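Local coordinates for protein thiol-disulfide isomerase and thioredoxins (PDB 3LOR) that is probably a thioredoxin-fold oxidoreductase of the TlpA-like kind, thought to make, break or rearrange disulfide bonds, at residues E26-K31 with Q66-H71; P8-D13 with I125-K130. All blocks are in the same frame, centred on the assembly; numbering follows the deposited sequence.

Interaction 1 (E26-K31 with Q66-H71); sequences EDLRGK and QVIGLH
L28, at the end of the short helix 25-28, lays its isobutyl group over the start of strand 65-71, and its two methyls are divided between two side chains there. CD2 takes Q66: it lies 3.5 Å from Q66 CG and 3.8 Å from Q66 CB, so the aliphatic base of the glutamine, rather than its amide, does the touching, and the two side chains cross at about a right angle. CD1 takes I68, 4.3 Å from I68 CD1. With L28 CG anti to its own carbonyl carbon, both methyls are turned toward the strand, although the bond from CA to CB runs alongside it. Q66 and I68, two residues apart, present their CB atoms on one face of the strand, whereas V67 turns to the other and packs on helix 43-59. In this thioredoxin-fold domain strand 65-71 is an inner strand of the mixed sheet, hydrogen-bonded to strand 32-38, whose V33 meets both L28 and I68.

The polar bonds form within each segment or to its near neighbours, not between the two. The Q66 chain bends at chi2 (66°) and brings NE2 back to V67 O of its own strand in a hydrogen bond of 3.1 Å that is nearly straight (170°). The acceptor lies in the amide plane, but NE2 sits 39° above the carbonyl plane. The same NE2 also bonds to E62, which helps fix the amide's rotation. On the helix side, the L28-K31 type II turn closes with a 3.1 Å bond from K31 N to L28 O, and K31 NZ reaches back to D27 O in a weak bond of 3.3 Å.

Interaction 2 (P8-D13 with I125-K130); sequences PLLELD and ILADRK
An irregular N-terminal segment, 8-13, runs over one face of the central sheet of the thioredoxin fold, and L10 is the residue it inserts against strand 123-127. The leucine reaches the strand with both methyls: CD1 lies 4.2 Å from I125 CG2, and CD2 lies 4.1 Å from A127 CB. With CG anti to the backbone N (chi1 174°), the fork reaches the strand and its two branches meet alternate residues. I125 offers its CG2 branch at a slant to the leucine, while A127 meets it with a single methyl. V33 and I133, from the strands flanking 123-127, also touch L10, adding two more apolar neighbours around its side chain. L126, between the two contacted residues, points away and packs on helix 143-154.

Nearer the surface, L9 CD2 approaches K130 O at 4.0 Å, a loose van der Waals contact of a methyl with a backbone carbonyl oxygen. The turn carrying that carbonyl is an Asx turn: D128 OD2 accepts from K130 N at 3.0 Å, met from above the carboxylate plane, and OD1 of the same group forms salt bridges with R132 and R134. E11, L12 and D13 bind calcium in a crystal structure of this protein, although no calcium is bound to this chain. The arrangement is that of an N-terminal extension packed over the antiparallel hairpin of strands 123-127 and 133-138, the end hairpin of a thioredoxin-like sheet.

Both contacts place leucines against the same face of one mixed sheet, with V33 of strand 32-38 touching L28 in interaction 1 and L10 in interaction 2. In interaction 1 all the touching residues are buried, and the contact rests on strand 65-71; interaction 2 is buried around L10 but runs out to exposed L9 and K130 beyond strand 123-127. Across either pair of segments the chemistry is essentially apolar, the one exception being L9 against the carbonyl of K130. Polar contacts instead join the two interactions where their loops meet: G30 N probably bonds to R129 O at 2.8 Å, and R129 NH1 returns a bond to G30 O. Along the chain, 26-31 and 66-71 are nested inside the loop closed by 8-13 and 125-130.

Interaction 1 (E26-K31 with Q66-H71)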
ATOM      1  N   GLU A  26     -32.505  19.647  -6.308  1.00 16.12           N
ATOM      2  CA  GLU A  26     -32.734  19.879  -7.705  1.00 16.15           C
ATOM      3  C   GLU A  26     -31.479  19.953  -8.538  1.00 15.76           C
ATOM      4  O   GLU A  26     -31.470  19.477  -9.618  1.00 16.09           O
ATOM      5  CB  GLU A  26     -33.599  21.103  -7.910  1.00 16.24           C
ATOM      6  N   ASP A  27     -30.441  20.577  -8.022  1.00 15.69           N
ATOM      7  CA  ASP A  27     -29.136  20.623  -8.654  1.00 15.27           C
ATOM      8  C   ASP A  27     -28.565  19.233  -8.749  1.00 14.79           C
ATOM      9  O   ASP A  27     -27.927  18.901  -9.689  1.00 14.97           O
ATOM     10  CB  ASP A  27     -28.144  21.446  -7.822  1.00 15.42           C
ATOM     11  CG  ASP A  27     -28.575  22.888  -7.593  1.00 17.12           C
ATOM     12  OD1 ASP A  27     -29.292  23.475  -8.403  1.00 17.53           O
ATOM     13  OD2 ASP A  27     -28.165  23.462  -6.591  1.00 17.90           O
ATOM     14  N   LEU A  28     -28.766  18.456  -7.709  1.00 13.43           N
ATOM     15  CA  LEU A  28     -28.350  17.083  -7.663  1.00 12.93           C
ATOM     16  C   LEU A  28     -29.122  16.073  -8.495  1.00 12.27           C
ATOM     17  O   LEU A  28     -28.617  15.054  -8.803  1.00 12.30           O
ATOM     18  CB  LEU A  28     -28.230  16.619  -6.243  1.00 12.76           C
ATOM     19  CG  LEU A  28     -27.333  17.511  -5.435  1.00 13.69           C
ATOM     20  CD1 LEU A  28     -27.572  17.228  -4.048  1.00 15.45           C
ATOM     21  CD2 LEU A  28     -25.943  17.290  -5.767  1.00 11.38           C
ATOM     22  N   ARG A  29     -30.358  16.353  -8.814  1.00 11.47           N
ATOM     23  CA  ARG A  29     -31.185  15.382  -9.473  1.00 11.51           C
ATOM     24  C   ARG A  29     -30.637  14.993 -10.841  1.00 10.79           C
ATOM     25  O   ARG A  29     -30.130  15.797 -11.551  1.00  9.95           O
ATOM     26  CB  ARG A  29     -32.635  15.835  -9.555  1.00 11.43           C
ATOM     27  CG  ARG A  29     -33.519  14.835 -10.254  1.00 14.12           C
ATOM     28  CD  ARG A  29     -34.991  15.098 -10.128  1.00 16.93           C
ATOM     29  NE  ARG A  29     -35.546  14.381  -9.003  1.00 19.95           N
ATOM     30  CZ  ARG A  29     -36.320  13.309  -9.072  1.00 21.93           C
ATOM     31  NH1 ARG A  29     -36.743  12.748  -7.959  1.00 23.23           N
ATOM     32  NH2 ARG A  29     -36.696  12.804 -10.232  1.00 21.76           N
ATOM     33  N   GLY A  30     -30.729  13.716 -11.144  1.00 10.35           N
ATOM     34  CA  GLY A  30     -30.107  13.137 -12.299  1.00 10.20           C
ATOM     35  C   GLY A  30     -28.683  12.683 -12.110  1.00 10.15           C
ATOM     36  O   GLY A  30     -28.087  12.235 -13.032  1.00 10.35           O
ATOM     37  N   LYS A  31     -28.165  12.811 -10.905  1.00  9.94           N
ATOM     38  CA  LYS A  31     -26.823  12.412 -10.536  1.00  9.83           C
ATOM     39  C   LYS A  31     -26.860  11.482  -9.357  1.00  9.45           C
ATOM     40  O   LYS A  31     -27.694  11.593  -8.504  1.00  9.46           O
ATOM     41  CB  LYS A  31     -26.013  13.614 -10.113  1.00 10.19           C
ATOM     42  CG  LYS A  31     -25.091  14.136 -11.098  1.00 11.96           C
ATOM     43  CD  LYS A  31     -25.742  15.097 -11.986  1.00 15.00           C
ATOM     44  CE  LYS A  31     -26.024  16.326 -11.274  1.00 17.19           C
ATOM     45  NZ  LYS A  31     -26.496  17.331 -12.222  1.00 18.23           N
ATOM     46  N   GLN A  66     -21.920  13.483  -7.972  1.00 12.12           N
ATOM     47  CA  GLN A  66     -21.576  14.576  -7.097  1.00 12.13           C
ATOM     48  C   GLN A  66     -21.084  14.109  -5.738  1.00 11.70           C
ATOM     49  O   GLN A  66     -21.730  13.385  -5.077  1.00 11.06           O
ATOM     50  CB  GLN A  66     -22.753  15.506  -6.920  1.00 11.59           C
ATOM     51  CG  GLN A  66     -22.466  16.732  -6.136  1.00 11.01           C
ATOM     52  CD  GLN A  66     -21.509  17.680  -6.809  1.00 13.18           C
ATOM     53  OE1 GLN A  66     -21.812  18.235  -7.824  1.00 14.90           O
ATOM     54  NE2 GLN A  66     -20.379  17.874  -6.226  1.00 13.76           N
ATOM     55  N   VAL A  67     -19.913  14.551  -5.349  1.00 11.21           N
ATOM     56  CA  VAL A  67     -19.382  14.300  -4.026  1.00 11.16           C
ATOM     57  C   VAL A  67     -19.641  15.497  -3.154  1.00 11.45           C
ATOM     58  O   VAL A  67     -19.417  16.602  -3.540  1.00 11.58           O
ATOM     59  CB  VAL A  67     -17.873  13.992  -4.020  1.00 11.74           C
ATOM     60  CG1 VAL A  67     -17.417  13.625  -2.702  1.00 10.28           C
ATOM     61  CG2 VAL A  67     -17.516  12.965  -4.981  1.00 10.49           C
ATOM     62  N   ILE A  68     -20.165  15.230  -1.986  1.00 11.17           N
ATOM     63  CA  ILE A  68     -20.392  16.203  -0.959  1.00 11.55           C
ATOM     64  C   ILE A  68     -19.789  15.795   0.347  1.00 11.63           C
ATOM     65  O   ILE A  68     -19.916  14.680   0.790  1.00 11.39           O
ATOM     66  CB  ILE A  68     -21.861  16.454  -0.733  1.00 11.53           C
ATOM     67  CG1 ILE A  68     -22.524  16.940  -1.992  1.00 12.90           C
ATOM     68  CG2 ILE A  68     -22.053  17.351   0.402  1.00 11.97           C
ATOM     69  CD1 ILE A  68     -23.857  16.564  -2.082  1.00 16.79           C
ATOM     70  N   GLY A  69     -19.124  16.739   0.959  1.00 10.95           N
ATOM     71  CA  GLY A  69     -18.551  16.554   2.260  1.00 10.72           C
ATOM     72  C   GLY A  69     -19.479  17.062   3.334  1.00 11.04           C
ATOM     73  O   GLY A  69     -20.006  18.100   3.219  1.00 10.52           O
ATOM     74  N   LEU A  70     -19.712  16.285   4.357  1.00 11.88           N
ATOM     75  CA  LEU A  70     -20.501  16.766   5.456  1.00 12.21           C
ATOM     76  C   LEU A  70     -19.753  16.617   6.732  1.00 12.53           C
ATOM     77  O   LEU A  70     -19.450  15.545   7.138  1.00 12.61           O
ATOM     78  CB  LEU A  70     -21.859  16.089   5.511  1.00 12.03           C
ATOM     79  CG  LEU A  70     -22.824  16.506   6.583  1.00 12.21           C
ATOM     80  CD1 LEU A  70     -23.546  17.761   6.248  1.00 11.52           C
ATOM     81  CD2 LEU A  70     -23.746  15.421   6.889  1.00 12.01           C
ATOM     82  N   HIS A  71     -19.458  17.728   7.359  1.00 12.39           N
ATOM     83  CA  HIS A  71     -18.718  17.714   8.574  1.00 12.48           C
ATOM     84  C   HIS A  71     -19.740  17.620   9.694  1.00 12.68           C
ATOM     85  O   HIS A  71     -20.418  18.556   9.953  1.00 11.85           O
ATOM     86  CB  HIS A  71     -17.943  18.999   8.686  1.00 12.33           C
ATOM     87  CG  HIS A  71     -16.847  18.962   9.685  1.00 14.24           C
ATOM     88  ND1 HIS A  71     -16.521  20.034  10.463  1.00 14.39           N
ATOM     89  CD2 HIS A  71     -15.996  17.978  10.031  1.00 14.33           C
ATOM     90  CE1 HIS A  71     -15.520  19.718  11.245  1.00 15.02           C
ATOM     91  NE2 HIS A  71     -15.191  18.472  11.008  1.00 15.00           N
TER

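Interaction 2 (P8-D13 with I125-K130)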
ATOM      1  N   PRO A   8     -36.339   6.806   1.792  1.00 16.63           N
ATOM      2  CA  PRO A   8     -36.397   8.233   2.045  1.00 15.64           C
ATOM      3  C   PRO A   8     -35.515   9.003   1.118  1.00 14.96           C
ATOM      4  O   PRO A   8     -34.510   8.492   0.733  1.00 14.24           O
ATOM      5  CB  PRO A   8     -35.813   8.327   3.422  1.00 15.47           C
ATOM      6  CG  PRO A   8     -34.833   7.294   3.434  1.00 16.03           C
ATOM      7  CD  PRO A   8     -35.389   6.159   2.686  1.00 16.59           C
ATOM      8  N   LEU A   9     -35.895  10.225   0.805  1.00 14.50           N
ATOM      9  CA  LEU A   9     -35.087  11.140   0.030  1.00 14.18           C
ATOM     10  C   LEU A   9     -33.932  11.672   0.815  1.00 13.95           C
ATOM     11  O   LEU A   9     -34.021  11.835   1.983  1.00 13.90           O
ATOM     12  CB  LEU A   9     -35.915  12.296  -0.466  1.00 14.05           C
ATOM     13  CG  LEU A   9     -37.087  12.023  -1.378  1.00 14.42           C
ATOM     14  CD1 LEU A   9     -38.008  13.145  -1.342  1.00 14.61           C
ATOM     15  CD2 LEU A   9     -36.643  11.830  -2.745  1.00 14.40           C
ATOM     16  N   LEU A  10     -32.853  11.980   0.152  1.00 13.45           N
ATOM     17  CA  LEU A  10     -31.768  12.612   0.820  1.00 13.13           C
ATOM     18  C   LEU A  10     -32.111  14.064   1.129  1.00 13.03           C
ATOM     19  O   LEU A  10     -32.455  14.808   0.266  1.00 12.48           O
ATOM     20  CB  LEU A  10     -30.556  12.525  -0.063  1.00 13.15           C
ATOM     21  CG  LEU A  10     -29.309  13.241   0.354  1.00 13.78           C
ATOM     22  CD1 LEU A  10     -28.722  12.574   1.495  1.00 13.49           C
ATOM     23  CD2 LEU A  10     -28.363  13.277  -0.739  1.00 15.46           C
ATOM     24  N   GLU A  11     -32.027  14.414   2.399  1.00 13.43           N
ATOM     25  CA  GLU A  11     -32.218  15.759   2.879  1.00 14.76           C
ATOM     26  C   GLU A  11     -31.164  16.162   3.889  1.00 15.17           C
ATOM     27  O   GLU A  11     -31.273  15.882   5.058  1.00 14.77           O
ATOM     28  CB  GLU A  11     -33.589  15.933   3.505  1.00 14.91           C
ATOM     29  CG  GLU A  11     -34.728  15.285   2.816  1.00 16.35           C
ATOM     30  CD  GLU A  11     -35.323  16.151   1.759  1.00 18.52           C
ATOM     31  OE1 GLU A  11     -36.390  15.844   1.257  1.00 16.93           O
ATOM     32  OE2 GLU A  11     -34.700  17.138   1.438  1.00 20.67           O
ATOM     33  N   LEU A  12     -30.146  16.841   3.427  1.00 15.28           N
ATOM     34  CA  LEU A  12     -29.139  17.329   4.309  1.00 15.03           C
ATOM     35  C   LEU A  12     -29.695  18.463   5.126  1.00 15.04           C
ATOM     36  O   LEU A  12     -30.364  19.281   4.589  1.00 15.67           O
ATOM     37  CB  LEU A  12     -27.970  17.808   3.488  1.00 15.36           C
ATOM     38  CG  LEU A  12     -27.271  16.753   2.658  1.00 14.77           C
ATOM     39  CD1 LEU A  12     -26.083  17.253   2.005  1.00 13.89           C
ATOM     40  CD2 LEU A  12     -26.941  15.604   3.495  1.00 13.24           C
ATOM     41  N   ASP A  13     -29.432  18.507   6.424  1.00 14.92           N
ATOM     42  CA  ASP A  13     -29.737  19.688   7.201  1.00 14.38           C
ATOM     43  C   ASP A  13     -28.428  20.402   7.403  1.00 13.88           C
ATOM     44  O   ASP A  13     -27.585  19.927   8.088  1.00 13.49           O
ATOM     45  CB  ASP A  13     -30.357  19.371   8.559  1.00 14.73           C
ATOM     46  CG  ASP A  13     -31.632  18.564   8.493  1.00 15.64           C
ATOM     47  OD1 ASP A  13     -32.491  18.755   7.657  1.00 17.26           O
ATOM     48  OD2 ASP A  13     -31.777  17.715   9.347  1.00 17.13           O
ATOM     49  N   ILE A 125     -23.073   8.059   2.600  1.00 12.86           N
ATOM     50  CA  ILE A 125     -24.407   7.955   2.168  1.00 12.85           C
ATOM     51  C   ILE A 125     -24.382   8.046   0.658  1.00 13.08           C
ATOM     52  O   ILE A 125     -23.854   8.983   0.110  1.00 12.47           O
ATOM     53  CB  ILE A 125     -25.261   9.092   2.755  1.00 13.60           C
ATOM     54  CG1 ILE A 125     -25.241   9.088   4.267  1.00 12.77           C
ATOM     55  CG2 ILE A 125     -26.643   9.027   2.278  1.00 12.32           C
ATOM     56  CD1 ILE A 125     -25.848  10.251   4.847  1.00 13.53           C
ATOM     57  N   LEU A 126     -24.974   7.066   0.004  1.00 13.05           N
ATOM     58  CA  LEU A 126     -25.206   7.116  -1.423  1.00 13.18           C
ATOM     59  C   LEU A 126     -26.651   7.301  -1.760  1.00 13.21           C
ATOM     60  O   LEU A 126     -27.474   6.646  -1.246  1.00 14.63           O
ATOM     61  CB  LEU A 126     -24.690   5.889  -2.121  1.00 12.95           C
ATOM     62  CG  LEU A 126     -23.272   5.465  -1.854  1.00 13.95           C
ATOM     63  CD1 LEU A 126     -23.023   4.134  -2.358  1.00 13.15           C
ATOM     64  CD2 LEU A 126     -22.288   6.419  -2.344  1.00 13.03           C
ATOM     65  N   ALA A 127     -26.923   8.249  -2.614  1.00 13.47           N
ATOM     66  CA  ALA A 127     -28.234   8.449  -3.162  1.00 13.66           C
ATOM     67  C   ALA A 127     -28.221   8.284  -4.661  1.00 13.43           C
ATOM     68  O   ALA A 127     -27.246   8.519  -5.300  1.00 12.93           O
ATOM     69  CB  ALA A 127     -28.766   9.766  -2.791  1.00 13.54           C
ATOM     70  N   ASP A 128     -29.346   7.855  -5.192  1.00 13.07           N
ATOM     71  CA  ASP A 128     -29.513   7.645  -6.617  1.00 12.41           C
ATOM     72  C   ASP A 128     -29.877   8.891  -7.404  1.00 12.35           C
ATOM     73  O   ASP A 128     -29.974   9.927  -6.875  1.00 11.86           O
ATOM     74  CB  ASP A 128     -30.440   6.479  -6.935  1.00 12.14           C
ATOM     75  CG  ASP A 128     -31.846   6.691  -6.472  1.00 13.30           C
ATOM     76  OD1 ASP A 128     -32.479   5.729  -6.114  1.00 13.82           O
ATOM     77  OD2 ASP A 128     -32.325   7.803  -6.446  1.00 12.74           O
ATOM     78  N   ARG A 129     -30.092   8.719  -8.685  1.00 12.64           N
ATOM     79  CA  ARG A 129     -30.446   9.778  -9.618  1.00 13.27           C
ATOM     80  C   ARG A 129     -31.784  10.479  -9.342  1.00 13.12           C
ATOM     81  O   ARG A 129     -31.975  11.582  -9.738  1.00 12.68           O
ATOM     82  CB  ARG A 129     -30.379   9.288 -11.049  1.00 13.07           C
ATOM     83  CG  ARG A 129     -29.004   8.986 -11.519  1.00 14.45           C
ATOM     84  CD  ARG A 129     -28.986   8.879 -12.989  1.00 15.52           C
ATOM     85  NE  ARG A 129     -28.031   7.938 -13.512  1.00 17.27           N
ATOM     86  CZ  ARG A 129     -26.893   8.289 -14.059  1.00 18.67           C
ATOM     87  NH1 ARG A 129     -26.561   9.543 -14.105  1.00 19.66           N
ATOM     88  NH2 ARG A 129     -26.077   7.389 -14.522  1.00 18.00           N
ATOM     89  N   LYS A 130     -32.669   9.830  -8.620  1.00 12.87           N
ATOM     90  CA  LYS A 130     -33.881  10.488  -8.162  1.00 13.33           C
ATOM     91  C   LYS A 130     -33.774  11.057  -6.761  1.00 12.92           C
ATOM     92  O   LYS A 130     -34.728  11.522  -6.227  1.00 12.63           O
ATOM     93  CB  LYS A 130     -35.111   9.620  -8.290  1.00 12.87           C
ATOM     94  CG  LYS A 130     -35.008   8.597  -9.300  1.00 13.87           C
ATOM     95  CD  LYS A 130     -36.041   8.752 -10.315  1.00 16.96           C
ATOM     96  CE  LYS A 130     -36.492   7.403 -10.810  1.00 17.45           C
ATOM     97  NZ  LYS A 130     -37.235   7.424 -12.074  1.00 16.85           N
TER